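Antifreeze protein (Marinomonas primoryensis, PDB 5JUH) forms the C-terminal, calcium-binding RTX domain of a giant adhesin that binds its Antarctic bacterium to diatoms and ice, a region probably used in type I secretion. Local coordinates at residues A[137-140]-A[141-144]; A[157-161]-A[162-166]. One frame throughout, in Å; residues are numbered along the deposited sequence.

Contact 1: residues A[137-140]-A[141-144]; sequences DADV and DAVT
Asp139 caps the first turn of helix 140-150, reaching the backbone NH groups of Asp141 and Ala142 with one carboxylate oxygen. From its CB, CG lies in the crowded position between the backbone N and the carbonyl carbon (chi1 62°), which folds the short side chain back over the start of the helix. CG itself stays 3.9 Å from Asp141 N, and the gripping is left to OD1. This oxygen accepts from Ala142 N at 3.0 Å, in a nearly straight bond (N-H...O 165°) that arrives almost along the C-O axis. Asp141 N is closer to Asp139 OD1, at 2.8 Å, but its bond is bent and weak. Aspartate suits an N-cap because it brings an acceptor to amides that the helix's own carbonyls cannot serve.

The regular helical pattern starts with Val143 N, which donates to the carbonyl O of Asp139. One residue on, Val140 O accepts two hydrogen bonds from Thr144, one from its backbone N and one from OG1 at 2.8 Å; threonine's hydroxyl thus turns back onto its own helix. Before the cap, Ala138 lays its CB 4.0 Å from Val143 CG2, a small methyl suited to the close approach of the incoming loop to the helix. Val140, Val143 and Thr144 also touch Tyr197 of strand 195-200.

Chemically, this is a classical N-cap. The negative carboxylate sits at the positive end of the helix dipole, which would be expected to stabilise its ionised form; Asp141 probably adds to this, at the price of some repulsion, since its OD2 lies 5.0 Å from Asp139 OD1.

Contact 2: residues A[157-161]-A[162-166]; sequences HVKVG and GEDVA
Lys159 and Asp164 face each other as a non-hydrogen-bonded pair in a tight antiparallel hairpin, and their side chains run alongside one another in the same direction. Polar and charged contacts occupy this face. Lys159 NZ forms a salt bridge to Asp164 OD1 at 3.1 Å, approaching from above the carboxylate plane; the bend at the end of the lysine chain (chi4 -83°) turns NZ back over the carboxylate. From the opposite face of that plane, His157 ND1 donates to Asp164 OD1 at 2.9 Å. This bond is nearly straight (171°), and OD1 lies close to the imidazole plane, which probably restricts the rotation of the ring. The two donors would favour an ionised aspartate. Water 1 accepts from Val158 N and lies within bonding distance of Asp164 OD1 and Ala166 O, though it has more acceptors in reach than protons.

Backbone hydrogen bonds zip the strands together. Val160 N gives to Glu163 O at 2.9 Å, and Glu163 N returns a bond to Val160 O, closing a type I' turn. Gly161 and Gly162 fill its corners, both with positive phi, a region glycine enters readily. Farther along, Val165 N reaches Val158 O at 2.9 Å.

Apolar contacts gather round Val165. Its CG1 meets Val160 CG2 at 3.7 Å, while its CG2 lies 3.9 Å from Val158 CB; compact branched valines fill this buried side.

Strand 157-160 is flanked in the mixed sheet by strands 163-168 and 151-154, with Lys159 backbone-bonded to Lys152. Helix 124-127 packs against two of the valines, Leu127 touching Val160 and Leu126 touching Val165, while Val158 meets Phe174.

Overall arrangement
Contact 1 and contact 2 are both local, and they follow one another along the chain with centres about 21 Å apart and no touch between them. They hold different elements: residues 137-144 start helix 140-150 at the surface, whereas residues 157-166 turn one strand of a mixed sheet into the next, a partly buried contact whose valine side is buried, nearer the middle of the domain. Aspartate is central to each, but differently used. In contact 1 it meets backbone amides at a helix end; in contact 2 it gathers side-chain donors across a strand pair. Apolar packing is correspondingly slight in the first and more substantial in the second.

Contact 1: residues A[137-140]-A[141-144]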
loop_
_atom_site.group_PDB
_atom_site.type_symbol
_atom_site.label_atom_id
_atom_site.label_comp_id
_atom_site.label_asym_id
_atom_site.label_seq_id
_atom_site.Cartn_x
_atom_site.Cartn_y
_atom_site.Cartn_z
ATOM N N ASP A 137 12.219 -5.675 -17.652
ATOM C CA ASP A 137 13.613 -6.041 -17.512
ATOM C C ASP A 137 14.262 -5.472 -16.259
ATOM O O ASP A 137 15.477 -5.669 -16.052
ATOM C CB ASP A 137 14.442 -5.731 -18.754
ATOM C CG ASP A 137 13.951 -6.482 -20.001
ATOM O OD1 ASP A 137 13.418 -7.624 -19.891
ATOM O OD2 ASP A 137 14.152 -5.870 -21.098
ATOM N N ALA A 138 13.485 -4.806 -15.391
ATOM C CA ALA A 138 14.104 -4.207 -14.212
ATOM C C ALA A 138 14.382 -5.253 -13.161
ATOM O O ALA A 138 13.579 -6.190 -12.906
ATOM C CB ALA A 138 13.148 -3.152 -13.644
ATOM N N ASP A 139 15.479 -5.023 -12.439
ATOM C CA ASP A 139 15.867 -5.789 -11.289
ATOM C C ASP A 139 15.308 -5.196 -9.995
ATOM O O ASP A 139 14.813 -4.101 -9.979
ATOM C CB ASP A 139 17.368 -6.035 -11.219
ATOM C CG ASP A 139 18.154 -4.810 -11.104
ATOM O OD1 ASP A 139 17.925 -4.025 -10.142
ATOM O OD2 ASP A 139 19.044 -4.508 -11.980
ATOM N N VAL A 140 15.545 -5.862 -8.861
ATOM C CA VAL A 140 14.913 -5.432 -7.613
ATOM C C VAL A 140 15.626 -4.164 -7.103
ATOM O O VAL A 140 15.004 -3.455 -6.286
ATOM C CB VAL A 140 14.891 -6.522 -6.536
ATOM C CG1 VAL A 140 14.070 -7.744 -6.975
ATOM C CG2 VAL A 140 16.297 -6.914 -6.114
ATOM N N ASP A 141 16.877 -3.825 -7.508
ATOM C CA ASP A 141 17.460 -2.560 -7.047
ATOM C C ASP A 141 16.892 -1.413 -7.799
ATOM O O ASP A 141 16.534 -0.372 -7.200
ATOM C CB ASP A 141 18.943 -2.603 -7.189
ATOM C CG ASP A 141 19.544 -1.431 -6.595
ATOM O OD1 ASP A 141 19.191 -1.181 -5.409
ATOM O OD2 ASP A 141 20.237 -0.654 -7.247
ATOM N N ALA A 142 16.657 -1.528 -9.072
ATOM C CA ALA A 142 15.981 -0.481 -9.837
ATOM C C ALA A 142 14.589 -0.254 -9.383
ATOM O O ALA A 142 14.161 0.912 -9.257
ATOM C CB ALA A 142 16.007 -0.791 -11.352
ATOM N N VAL A 143 13.883 -1.319 -9.018
ATOM C CA VAL A 143 12.513 -1.168 -8.542
ATOM C C VAL A 143 12.527 -0.476 -7.199
ATOM O O VAL A 143 11.763 0.466 -6.886
ATOM C CB VAL A 143 11.775 -2.522 -8.509
ATOM C CG1 VAL A 143 10.379 -2.248 -7.869
ATOM C CG2 VAL A 143 11.572 -2.988 -9.925
ATOM N N THR A 144 13.435 -0.904 -6.309
ATOM C CA THR A 144 13.564 -0.284 -4.972
ATOM C C THR A 144 13.809 1.207 -5.102
ATOM O O THR A 144 13.181 2.025 -4.393
ATOM C CB THR A 144 14.722 -0.949 -4.155
ATOM O OG1 THR A 144 14.344 -2.249 -3.898
ATOM C CG2 THR A 144 14.951 -0.183 -2.842
#

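Contact 2: residues A[157-161]-A[162-166]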
loop_
_atom_site.group_PDB
_atom_site.type_symbol
_atom_site.label_atom_id
_atom_site.label_comp_id
_atom_site.label_asym_id
_atom_site.label_seq_id
_atom_site.Cartn_x
_atom_site.Cartn_y
_atom_site.Cartn_z
ATOM N N HIS A 157 -0.629 7.310 6.302
ATOM C CA HIS A 157 -0.806 7.693 4.923
ATOM C C HIS A 157 0.229 6.993 4.029
ATOM O O HIS A 157 1.404 6.850 4.381
ATOM C CB HIS A 157 -0.643 9.213 4.685
ATOM C CG HIS A 157 -1.714 10.016 5.328
ATOM N ND1 HIS A 157 -2.834 10.408 4.625
ATOM C CD2 HIS A 157 -1.869 10.385 6.599
ATOM C CE1 HIS A 157 -3.654 10.992 5.469
ATOM N NE2 HIS A 157 -3.105 10.968 6.660
ATOM N N VAL A 158 -0.228 6.735 2.795
ATOM C CA VAL A 158 0.687 6.296 1.735
ATOM C C VAL A 158 0.265 7.059 0.488
ATOM O O VAL A 158 -0.922 7.017 0.084
ATOM C CB VAL A 158 0.563 4.747 1.503
ATOM C CG1 VAL A 158 1.463 4.287 0.368
ATOM C CG2 VAL A 158 0.904 3.981 2.775
ATOM N N LYS A 159 1.207 7.735 -0.130
ATOM C CA LYS A 159 0.919 8.634 -1.240
ATOM C C LYS A 159 1.807 8.264 -2.413
ATOM O O LYS A 159 2.932 7.955 -2.216
ATOM C CB LYS A 159 1.114 10.100 -0.845
ATOM C CG LYS A 159 0.110 10.531 0.245
ATOM C CD LYS A 159 0.412 11.963 0.560
ATOM C CE LYS A 159 -0.270 12.421 1.811
ATOM N NZ LYS A 159 -1.608 12.833 1.705
ATOM N N VAL A 160 1.217 8.415 -3.609
ATOM C CA VAL A 160 1.979 8.355 -4.893
ATOM C C VAL A 160 1.687 9.581 -5.679
ATOM O O VAL A 160 0.558 9.891 -5.791
ATOM C CB VAL A 160 1.628 7.033 -5.655
ATOM C CG1 VAL A 160 2.352 7.016 -6.955
ATOM C CG2 VAL A 160 1.989 5.755 -4.917
ATOM N N GLY A 161 2.690 10.378 -6.076
ATOM C CA GLY A 161 2.373 11.636 -6.738
ATOM C C GLY A 161 1.620 12.644 -5.943
ATOM O O GLY A 161 0.769 13.389 -6.472
ATOM N N GLY A 162 1.881 12.636 -4.605
ATOM C CA GLY A 162 1.148 13.483 -3.721
ATOM C C GLY A 162 -0.257 13.201 -3.407
ATOM O O GLY A 162 -0.903 14.048 -2.872
ATOM N N GLU A 163 -0.759 12.050 -3.861
ATOM C CA GLU A 163 -2.107 11.694 -3.661
ATOM C C GLU A 163 -2.181 10.412 -2.825
ATOM O O GLU A 163 -1.494 9.460 -3.108
ATOM C CB GLU A 163 -2.818 11.409 -5.074
ATOM C CG GLU A 163 -2.970 12.611 -6.055
ATOM C CD GLU A 163 -4.040 13.622 -5.738
ATOM O OE1 GLU A 163 -4.358 14.461 -6.664
ATOM O OE2 GLU A 163 -4.580 13.627 -4.586
ATOM N N ASP A 164 -3.156 10.377 -1.921
ATOM C CA ASP A 164 -3.442 9.229 -1.133
ATOM C C ASP A 164 -3.872 8.012 -2.004
ATOM O O ASP A 164 -4.653 8.132 -2.943
ATOM C CB ASP A 164 -4.527 9.509 -0.090
ATOM C CG ASP A 164 -4.033 10.422 0.993
ATOM O OD1 ASP A 164 -3.021 10.083 1.722
ATOM O OD2 ASP A 164 -4.638 11.440 1.228
ATOM N N VAL A 165 -3.263 6.892 -1.705
ATOM C CA VAL A 165 -3.616 5.661 -2.418
ATOM C C VAL A 165 -4.905 5.049 -1.897
ATOM O O VAL A 165 -5.534 4.193 -2.553
ATOM C CB VAL A 165 -2.439 4.657 -2.443
ATOM C CG1 VAL A 165 -1.134 5.254 -2.960
ATOM C CG2 VAL A 165 -2.241 3.978 -1.092
ATOM N N ALA A 166 -5.197 5.375 -0.631
ATOM C CA ALA A 166 -6.325 4.806 0.111
ATOM C C ALA A 166 -6.539 5.705 1.316
ATOM O O ALA A 166 -5.613 6.371 1.714
ATOM C CB ALA A 166 -6.122 3.351 0.587
HETATM O O HOH W 1 -3.100 7.459 2.561
HETATM O O HOH W 2 -2.911 14.120 -0.147
#